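Local atomic coordinates of nucleoside-diphosphate-sugar epimerase (Pseudomonas aeruginosa, PDB entry 2X4G), a protein that probably acts as an NAD(P)-dependent epimerase of nucleotide-sugars, with the Rossmann fold of the extended short-chain dehydrogenases. Residues G26-R31 against L185-I190; S101-T106 against W160-Q165; A211-V216 against G303-G308. All blocks are in the same frame, centred on the assembly; numbering follows the deposited sequence.

Interaction 1 (G26-R31 against L185-I190); sequences GHHAAR and LGELDI
L188 drives a methyl onto the imidazole of H27: CD1 lies 3.5 Å from the ring centroid, over one face and only 18° off the ring normal, a CH-pi contact. The two side chains meet at about a right angle. H27 turns its CG anti to the backbone N (chi1 -172°), leaning the ring toward the loop, and its far edge is held where NE2 hydrogen-bonds to Y55 OH. R31 and L188 approach each other from opposite directions, R31 NE lying 3.6 Å from L188 CD1, while this NE also bonds to the Y55 hydroxyl. One phenol thus fixes two groups that border the leucine. Helix 24-35 is the first helix of the Rossmann fold, and G26 closes the GxxGxxG pattern that in this family receives the dinucleotide; 185-190 holds the end of strand 176-185 and the loop that leaves it. H28 uses its ring edge instead. Its NE2 donates to E187 O over 2.9 Å, nearly straight at 167°, and the oxygen sits close to the ring plane. Histidine suits this place because a flat ring can carry an N-H to a loop carbonyl. The E187 carboxylate is near R31 without pairing, OE2 4.9 Å from R31 NH1.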
loop_
_atom_site.group_PDB
_atom_site.type_symbol
_atom_site.label_atom_id
_atom_site.label_comp_id
_atom_site.label_asym_id
_atom_site.label_seq_id
_atom_site.Cartn_x
_atom_site.Cartn_y
_atom_site.Cartn_z
ATOM N N GLY A 26 -7.310 2.485 -27.057
ATOM C CA GLY A 26 -8.538 2.791 -27.804
ATOM C C GLY A 26 -8.379 3.891 -28.856
ATOM O O GLY A 26 -8.982 3.827 -29.921
ATOM N N HIS A 27 -7.575 4.911 -28.562
ATOM C CA HIS A 27 -7.442 6.057 -29.444
ATOM C C HIS A 27 -6.813 5.557 -30.720
ATOM O O HIS A 27 -7.201 5.951 -31.821
ATOM C CB HIS A 27 -6.582 7.107 -28.763
ATOM C CG HIS A 27 -6.518 8.422 -29.472
ATOM N ND1 HIS A 27 -6.033 9.558 -28.861
ATOM C CD2 HIS A 27 -6.848 8.787 -30.731
ATOM C CE1 HIS A 27 -6.074 10.566 -29.711
ATOM N NE2 HIS A 27 -6.555 10.125 -30.856
ATOM N N HIS A 28 -5.846 4.664 -30.561
ATOM C CA HIS A 28 -5.120 4.071 -31.700
ATOM C C HIS A 28 -5.982 3.008 -32.421
ATOM O O HIS A 28 -5.850 2.828 -33.624
ATOM C CB HIS A 28 -3.775 3.481 -31.248
ATOM C CG HIS A 28 -2.719 4.509 -30.944
ATOM N ND1 HIS A 28 -1.953 5.113 -31.922
ATOM C CD2 HIS A 28 -2.267 5.001 -29.763
ATOM C CE1 HIS A 28 -1.101 5.951 -31.358
ATOM N NE2 HIS A 28 -1.268 5.900 -30.046
ATOM N N ALA A 29 -6.886 2.319 -31.735
ATOM C CA ALA A 29 -7.849 1.482 -32.469
ATOM C C ALA A 29 -8.698 2.399 -33.348
ATOM O O ALA A 29 -8.853 2.150 -34.533
ATOM C CB ALA A 29 -8.715 0.684 -31.546
ATOM N N ALA A 30 -9.215 3.476 -32.761
ATOM C CA ALA A 30 -10.065 4.416 -33.474
ATOM C C ALA A 30 -9.378 4.904 -34.754
ATOM O O ALA A 30 -9.939 4.811 -35.854
ATOM C CB ALA A 30 -10.423 5.578 -32.583
ATOM N N ARG A 31 -8.155 5.388 -34.606
ATOM C CA ARG A 31 -7.334 5.792 -35.739
ATOM C C ARG A 31 -7.158 4.734 -36.826
ATOM O O ARG A 31 -7.123 5.040 -38.002
ATOM C CB ARG A 31 -5.946 6.122 -35.239
ATOM C CG ARG A 31 -5.842 7.376 -34.459
ATOM C CD ARG A 31 -4.417 7.522 -33.972
ATOM N NE ARG A 31 -4.131 8.926 -33.921
ATOM C CZ ARG A 31 -3.302 9.585 -34.715
ATOM N NH1 ARG A 31 -2.563 8.974 -35.601
ATOM N NH2 ARG A 31 -3.199 10.892 -34.567
ATOM N N LEU A 185 3.251 1.111 -25.750
ATOM C CA LEU A 185 4.012 2.356 -25.570
ATOM C C LEU A 185 3.905 3.189 -26.842
ATOM O O LEU A 185 3.999 2.629 -27.946
ATOM C CB LEU A 185 5.490 2.054 -25.282
ATOM C CG LEU A 185 5.858 1.542 -23.888
ATOM C CD1 LEU A 185 7.308 1.138 -23.895
ATOM C CD2 LEU A 185 5.609 2.597 -22.816
ATOM N N GLY A 186 3.713 4.503 -26.693
ATOM C CA GLY A 186 3.627 5.375 -27.856
ATOM C C GLY A 186 3.126 6.759 -27.561
ATOM O O GLY A 186 3.112 7.191 -26.434
ATOM N N GLU A 187 2.714 7.469 -28.595
ATOM C CA GLU A 187 2.155 8.814 -28.397
ATOM C C GLU A 187 0.658 8.780 -28.031
ATOM O O GLU A 187 -0.030 7.770 -28.205
ATOM C CB GLU A 187 2.393 9.684 -29.620
ATOM C CG GLU A 187 1.815 9.143 -30.906
ATOM C CD GLU A 187 2.078 10.044 -32.103
ATOM O OE1 GLU A 187 2.760 11.083 -31.949
ATOM O OE2 GLU A 187 1.625 9.698 -33.221
ATOM N N LEU A 188 0.175 9.896 -27.524
ATOM C CA LEU A 188 -1.209 10.041 -27.081
ATOM C C LEU A 188 -1.512 9.310 -25.772
ATOM O O LEU A 188 -2.596 8.826 -25.609
ATOM C CB LEU A 188 -2.198 9.617 -28.189
ATOM C CG LEU A 188 -1.895 10.132 -29.612
ATOM C CD1 LEU A 188 -2.954 9.712 -30.605
ATOM C CD2 LEU A 188 -1.690 11.640 -29.649
ATOM N N ASP A 189 -0.576 9.257 -24.827
ATOM C CA ASP A 189 -0.759 8.470 -23.587
ATOM C C ASP A 189 -1.056 9.443 -22.455
ATOM O O ASP A 189 -0.147 9.936 -21.806
ATOM C CB ASP A 189 0.513 7.652 -23.298
ATOM C CG ASP A 189 0.357 6.688 -22.127
ATOM O OD1 ASP A 189 -0.784 6.416 -21.716
ATOM O OD2 ASP A 189 1.390 6.179 -21.621
ATOM N N ILE A 190 -2.325 9.742 -22.213
ATOM C CA ILE A 190 -2.632 10.938 -21.438
ATOM C C ILE A 190 -2.216 10.886 -19.985
ATOM O O ILE A 190 -1.579 11.816 -19.492
ATOM C CB ILE A 190 -4.083 11.317 -21.457
ATOM C CG1 ILE A 190 -4.570 11.506 -22.866
ATOM C CG2 ILE A 190 -4.279 12.675 -20.752
ATOM C CD1 ILE A 190 -5.558 12.676 -22.920
#

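Interaction 2 (S101-T106 against W160-Q165); sequences SALGQT and WALDEQ
Two consecutive beta-alpha-beta crossovers of the Rossmann domain supply this helix pair: helix 98-116 joins strand 80-83 to strand 121-124, and helix 154-171 carries the chain on to strand 176-185. The second helix begins with the YxxxK pattern of short-chain dehydrogenases, which ends immediately before W160. As neighbours on one face of the sheet, the helices run in roughly the same direction, their short segments inclined by 32° with axes 9.9 Å apart at closest approach. Small and branched aliphatic residues suit this distance. A102 points at the opposite helix, and its CB meets CD1 of L162 at 4.1 Å, so an alanine on one side is matched by a leucine on the other. The second methyl of L162, CD2, lies 3.8 Å from T106 CG2. T106 is therefore a residue with two uses: its methyl joins the apolar patch, while its hydroxyl faces Q165. That division follows from chi1 of 50°, which puts OG1 between the backbone N and the carbonyl carbon and leaves CG2 anti to the carbonyl carbon. Q165 comes across from the other helix as an extended arm, CG anti to its own backbone N (chi1 -177°), and receives the hydroxyl on OE1. The modelled length of that hydrogen bond is too short to be taken literally at this resolution. The amide nitrogen of Q165 has a weak hydrogen bond to N107, one residue beyond T106. On the more open side of the pair L103 slides past Q165 in the opposite direction, reaching A161 CB with CD2 at 4.2 Å. The same L103 methyl lies against the glutamine amide, 3.7 Å from Q165 CD.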
loop_
_atom_site.group_PDB
_atom_site.type_symbol
_atom_site.label_atom_id
_atom_site.label_comp_id
_atom_site.label_asym_id
_atom_site.label_seq_id
_atom_site.Cartn_x
_atom_site.Cartn_y
_atom_site.Cartn_z
ATOM N N SER A 101 -16.000 -5.770 -9.372
ATOM C CA SER A 101 -16.391 -4.533 -10.055
ATOM C C SER A 101 -15.772 -4.410 -11.436
ATOM O O SER A 101 -16.226 -3.591 -12.232
ATOM C CB SER A 101 -15.982 -3.317 -9.230
ATOM O OG SER A 101 -14.582 -3.299 -9.052
ATOM N N ALA A 102 -14.721 -5.187 -11.703
ATOM C CA ALA A 102 -14.192 -5.334 -13.060
ATOM C C ALA A 102 -15.241 -6.074 -13.888
ATOM O O ALA A 102 -15.643 -5.618 -14.971
ATOM C CB ALA A 102 -12.870 -6.094 -13.046
ATOM N N LEU A 103 -15.705 -7.197 -13.339
ATOM C CA LEU A 103 -16.773 -7.977 -13.944
ATOM C C LEU A 103 -18.072 -7.192 -14.025
ATOM O O LEU A 103 -18.847 -7.384 -14.954
ATOM C CB LEU A 103 -16.997 -9.274 -13.168
ATOM C CG LEU A 103 -15.841 -10.277 -13.176
ATOM C CD1 LEU A 103 -16.219 -11.481 -12.335
ATOM C CD2 LEU A 103 -15.474 -10.707 -14.598
ATOM N N GLY A 104 -18.296 -6.301 -13.065
ATOM C CA GLY A 104 -19.500 -5.484 -13.033
ATOM C C GLY A 104 -19.606 -4.468 -14.160
ATOM O O GLY A 104 -20.709 -4.070 -14.545
ATOM N N GLN A 105 -18.467 -4.030 -14.675
ATOM C CA GLN A 105 -18.450 -3.107 -15.801
ATOM C C GLN A 105 -18.669 -3.857 -17.105
ATOM O O GLN A 105 -19.428 -3.386 -17.965
ATOM C CB GLN A 105 -17.124 -2.336 -15.872
ATOM C CG GLN A 105 -16.945 -1.251 -14.772
ATOM C CD GLN A 105 -15.576 -0.520 -14.843
ATOM O OE1 GLN A 105 -14.980 -0.354 -15.934
ATOM N NE2 GLN A 105 -15.086 -0.079 -13.676
ATOM N N THR A 106 -18.018 -5.008 -17.272
ATOM C CA THR A 106 -18.111 -5.720 -18.541
ATOM C C THR A 106 -19.442 -6.419 -18.725
ATOM O O THR A 106 -19.921 -6.553 -19.845
ATOM C CB THR A 106 -17.020 -6.788 -18.714
ATOM O OG1 THR A 106 -16.984 -7.615 -17.548
ATOM C CG2 THR A 106 -15.651 -6.154 -18.957
ATOM N N TRP A 160 -7.359 -12.691 -14.976
ATOM C CA TRP A 160 -7.788 -14.050 -15.314
ATOM C C TRP A 160 -9.295 -14.116 -15.470
ATOM O O TRP A 160 -9.792 -14.781 -16.362
ATOM C CB TRP A 160 -7.346 -15.053 -14.240
ATOM C CG TRP A 160 -8.036 -16.375 -14.335
ATOM C CD1 TRP A 160 -7.665 -17.430 -15.097
ATOM C CD2 TRP A 160 -9.225 -16.776 -13.642
ATOM N NE1 TRP A 160 -8.544 -18.470 -14.932
ATOM C CE2 TRP A 160 -9.515 -18.094 -14.044
ATOM C CE3 TRP A 160 -10.072 -16.149 -12.722
ATOM C CZ2 TRP A 160 -10.614 -18.807 -13.549
ATOM C CZ3 TRP A 160 -11.172 -16.851 -12.239
ATOM C CH2 TRP A 160 -11.430 -18.167 -12.648
ATOM N N ALA A 161 -10.019 -13.448 -14.583
ATOM C CA ALA A 161 -11.487 -13.476 -14.616
ATOM C C ALA A 161 -12.047 -12.877 -15.911
ATOM O O ALA A 161 -12.846 -13.501 -16.597
ATOM C CB ALA A 161 -12.054 -12.749 -13.414
ATOM N N LEU A 162 -11.618 -11.661 -16.235
ATOM C CA LEU A 162 -12.063 -10.983 -17.451
ATOM C C LEU A 162 -11.772 -11.829 -18.689
ATOM O O LEU A 162 -12.561 -11.861 -19.643
ATOM C CB LEU A 162 -11.389 -9.618 -17.558
ATOM C CG LEU A 162 -11.793 -8.576 -16.487
ATOM C CD1 LEU A 162 -10.810 -7.379 -16.371
ATOM C CD2 LEU A 162 -13.235 -8.084 -16.739
ATOM N N ASP A 163 -10.645 -12.533 -18.668
ATOM C CA ASP A 163 -10.329 -13.464 -19.746
ATOM C C ASP A 163 -11.324 -14.634 -19.796
ATOM O O ASP A 163 -11.885 -14.928 -20.850
ATOM C CB ASP A 163 -8.903 -13.990 -19.608
ATOM C CG ASP A 163 -8.404 -14.644 -20.882
ATOM O OD1 ASP A 163 -8.465 -15.895 -20.983
ATOM O OD2 ASP A 163 -7.956 -13.905 -21.788
ATOM N N GLU A 164 -11.533 -15.293 -18.660
ATOM C CA GLU A 164 -12.542 -16.345 -18.543
ATOM C C GLU A 164 -13.925 -15.907 -18.962
ATOM O O GLU A 164 -14.643 -16.666 -19.603
ATOM C CB GLU A 164 -12.632 -16.862 -17.108
ATOM C CG GLU A 164 -11.750 -18.082 -16.835
ATOM C CD GLU A 164 -12.260 -19.369 -17.482
ATOM O OE1 GLU A 164 -11.443 -20.316 -17.600
ATOM O OE2 GLU A 164 -13.453 -19.439 -17.872
ATOM N N GLN A 165 -14.300 -14.697 -18.564
ATOM C CA GLN A 165 -15.607 -14.128 -18.883
ATOM C C GLN A 165 -15.815 -14.007 -20.380
ATOM O O GLN A 165 -16.867 -14.395 -20.897
ATOM C CB GLN A 165 -15.746 -12.747 -18.255
ATOM C CG GLN A 165 -17.107 -12.089 -18.455
ATOM C CD GLN A 165 -17.159 -10.676 -17.898
ATOM O OE1 GLN A 165 -16.194 -9.911 -18.047
ATOM N NE2 GLN A 165 -18.285 -10.316 -17.258
#

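Interaction 3 (A211-V216 against G303-G308); sequences AGQRNV and GQFLDG
N215 and L306 share one acceptor, OD1 of N245, which takes hydrogen bonds from N215 ND2 and from the backbone N of L306. The other end of the N215 amide is held as well, OD1 accepting from the backbone N of G243, so the group cannot readily turn over. Asparagine suits the place by giving and accepting at once. With CG anti to the backbone N (chi1 -170°), the amide goes to strand 238-247 and CB remains against L306, 3.7 Å from its CG. L306 adds the apolar half, resting also on L240 and T242 of that strand. Two residues earlier in the strand, Q213 meets F305. Its amide lies stacked above the phenyl ring, the planes 19° apart, with OE1 3.8 Å above the ring plane and offset toward the rim. Nearer the backbone, Q213 CB is 3.6 Å from F305 CE1, while the backbone N of R214 approaches the same ring at its edge, 3.7 Å from CE1. A glutamine can cover phenylalanine in this way because its amide is flat and its methylenes are apolar. G303, lacking a side chain, lies close to the Q213 carbonyl, and its own O accepts from R132 NH1. The R214 CB is directed away from the loop, and its NH1 hydrogen-bonds to Y128 OH. No hydrogen bond joins the two segments, whose touching parts run 51° apart. The loop crosses the strand and does not extend the sheet, in a region where strand 213-218, parallel to 176-185 and antiparallel to 238-247, belongs to the mixed end of the sheet, as in extended short-chain dehydrogenases.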
loop_
_atom_site.group_PDB
_atom_site.type_symbol
_atom_site.label_atom_id
_atom_site.label_comp_id
_atom_site.label_asym_id
_atom_site.label_seq_id
_atom_site.Cartn_x
_atom_site.Cartn_y
_atom_site.Cartn_z
ATOM N N ALA A 211 14.787 -6.702 -12.168
ATOM C CA ALA A 211 14.982 -7.635 -13.290
ATOM C C ALA A 211 13.665 -8.274 -13.717
ATOM O O ALA A 211 12.814 -8.608 -12.877
ATOM C CB ALA A 211 16.013 -8.721 -12.928
ATOM N N GLY A 212 13.493 -8.443 -15.022
ATOM C CA GLY A 212 12.248 -9.002 -15.546
ATOM C C GLY A 212 12.158 -9.017 -17.062
ATOM O O GLY A 212 12.801 -8.227 -17.756
ATOM N N GLN A 213 11.339 -9.923 -17.569
ATOM C CA GLN A 213 11.168 -10.075 -18.998
ATOM C C GLN A 213 9.851 -9.428 -19.354
ATOM O O GLN A 213 8.895 -9.543 -18.607
ATOM C CB GLN A 213 11.129 -11.562 -19.366
ATOM C CG GLN A 213 12.235 -12.392 -18.751
ATOM C CD GLN A 213 12.337 -13.748 -19.406
ATOM O OE1 GLN A 213 13.390 -14.106 -19.974
ATOM N NE2 GLN A 213 11.232 -14.502 -19.377
ATOM N N ARG A 214 9.790 -8.773 -20.507
ATOM C CA ARG A 214 8.587 -8.056 -20.911
ATOM C C ARG A 214 8.488 -7.923 -22.411
ATOM O O ARG A 214 9.500 -7.801 -23.077
ATOM C CB ARG A 214 8.611 -6.665 -20.294
ATOM C CG ARG A 214 7.276 -5.967 -20.359
ATOM C CD ARG A 214 7.264 -4.700 -19.529
ATOM N NE ARG A 214 7.303 -4.993 -18.100
ATOM C CZ ARG A 214 6.258 -5.401 -17.382
ATOM N NH1 ARG A 214 5.065 -5.583 -17.953
ATOM N NH2 ARG A 214 6.415 -5.646 -16.083
ATOM N N ASN A 215 7.268 -7.950 -22.936
ATOM C CA ASN A 215 7.012 -7.608 -24.338
ATOM C C ASN A 215 6.370 -6.240 -24.447
ATOM O O ASN A 215 5.318 -5.975 -23.839
ATOM C CB ASN A 215 6.119 -8.621 -25.036
ATOM C CG ASN A 215 6.048 -8.391 -26.553
ATOM O OD1 ASN A 215 5.129 -7.742 -27.043
ATOM N ND2 ASN A 215 7.028 -8.916 -27.292
ATOM N N VAL A 216 7.024 -5.386 -25.234
ATOM C CA VAL A 216 6.610 -4.016 -25.468
ATOM C C VAL A 216 6.108 -3.895 -26.902
ATOM O O VAL A 216 6.673 -4.518 -27.797
ATOM C CB VAL A 216 7.800 -3.079 -25.242
ATOM C CG1 VAL A 216 7.562 -1.703 -25.861
ATOM C CG2 VAL A 216 8.047 -2.953 -23.771
ATOM N N GLY A 303 6.319 -10.194 -15.529
ATOM C CA GLY A 303 5.853 -10.347 -16.904
ATOM C C GLY A 303 6.666 -11.406 -17.610
ATOM O O GLY A 303 7.681 -11.852 -17.066
ATOM N N GLN A 304 6.232 -11.813 -18.808
ATOM C CA GLN A 304 7.035 -12.718 -19.660
ATOM C C GLN A 304 7.135 -12.259 -21.110
ATOM O O GLN A 304 6.457 -11.319 -21.520
ATOM C CB GLN A 304 6.479 -14.141 -19.620
ATOM C CG GLN A 304 5.048 -14.293 -20.114
ATOM C CD GLN A 304 4.554 -15.719 -19.988
ATOM O OE1 GLN A 304 5.339 -16.666 -20.066
ATOM N NE2 GLN A 304 3.256 -15.883 -19.787
ATOM N N PHE A 305 8.009 -12.921 -21.870
ATOM C CA PHE A 305 8.107 -12.725 -23.313
ATOM C C PHE A 305 6.889 -13.366 -23.938
ATOM O O PHE A 305 6.355 -14.336 -23.401
ATOM C CB PHE A 305 9.367 -13.371 -23.911
ATOM C CG PHE A 305 10.676 -12.672 -23.570
ATOM C CD1 PHE A 305 10.722 -11.390 -23.045
ATOM C CD2 PHE A 305 11.870 -13.311 -23.822
ATOM C CE1 PHE A 305 11.948 -10.778 -22.764
ATOM C CE2 PHE A 305 13.083 -12.700 -23.543
ATOM C CZ PHE A 305 13.115 -11.427 -23.016
ATOM N N LEU A 306 6.468 -12.822 -25.075
ATOM C CA LEU A 306 5.275 -13.273 -25.777
ATOM C C LEU A 306 5.632 -13.729 -27.201
ATOM O O LEU A 306 6.518 -13.163 -27.825
ATOM C CB LEU A 306 4.232 -12.153 -25.799
ATOM C CG LEU A 306 3.856 -11.535 -24.437
ATOM C CD1 LEU A 306 2.595 -10.667 -24.524
ATOM C CD2 LEU A 306 3.680 -12.592 -23.338
ATOM N N ASP A 307 4.948 -14.770 -27.679
ATOM C CA ASP A 307 5.131 -15.344 -29.006
ATOM C C ASP A 307 4.053 -14.755 -29.886
ATOM O O ASP A 307 2.872 -14.927 -29.607
ATOM C CB ASP A 307 4.960 -16.883 -28.934
ATOM C CG ASP A 307 5.321 -17.618 -30.255
ATOM O OD1 ASP A 307 5.358 -18.876 -30.254
ATOM O OD2 ASP A 307 5.586 -16.953 -31.285
ATOM N N GLY A 308 4.464 -14.080 -30.958
ATOM C CA GLY A 308 3.537 -13.433 -31.891
ATOM C C GLY A 308 3.093 -14.211 -33.121
ATOM O O GLY A 308 2.450 -13.644 -33.995
#

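Overall arrangement
All three contacts are partly buried, none wholly core or surface. Interactions 1 and 2 lie on opposite sides of the chain's centre, about 23 Å apart between centres, interaction 1 using one flanking helix of the Rossmann sheet, interaction 2 a pair; interaction 2 falls within the sequence spanned by interaction 1. Interaction 3 follows both in the chain and belongs to the sheet's mixed end. It touches interaction 1 through L185 CD1 and V216 CG1, 3.5 Å apart, where parallel strands 176-185 and 213-218 adjoin. The chemistry differs accordingly: histidine rings meeting a loop in interaction 1, aliphatic helix packing with a polar threonine-glutamine pair in interaction 2, and stacking with shared outside hydrogen-bond partners in interaction 3.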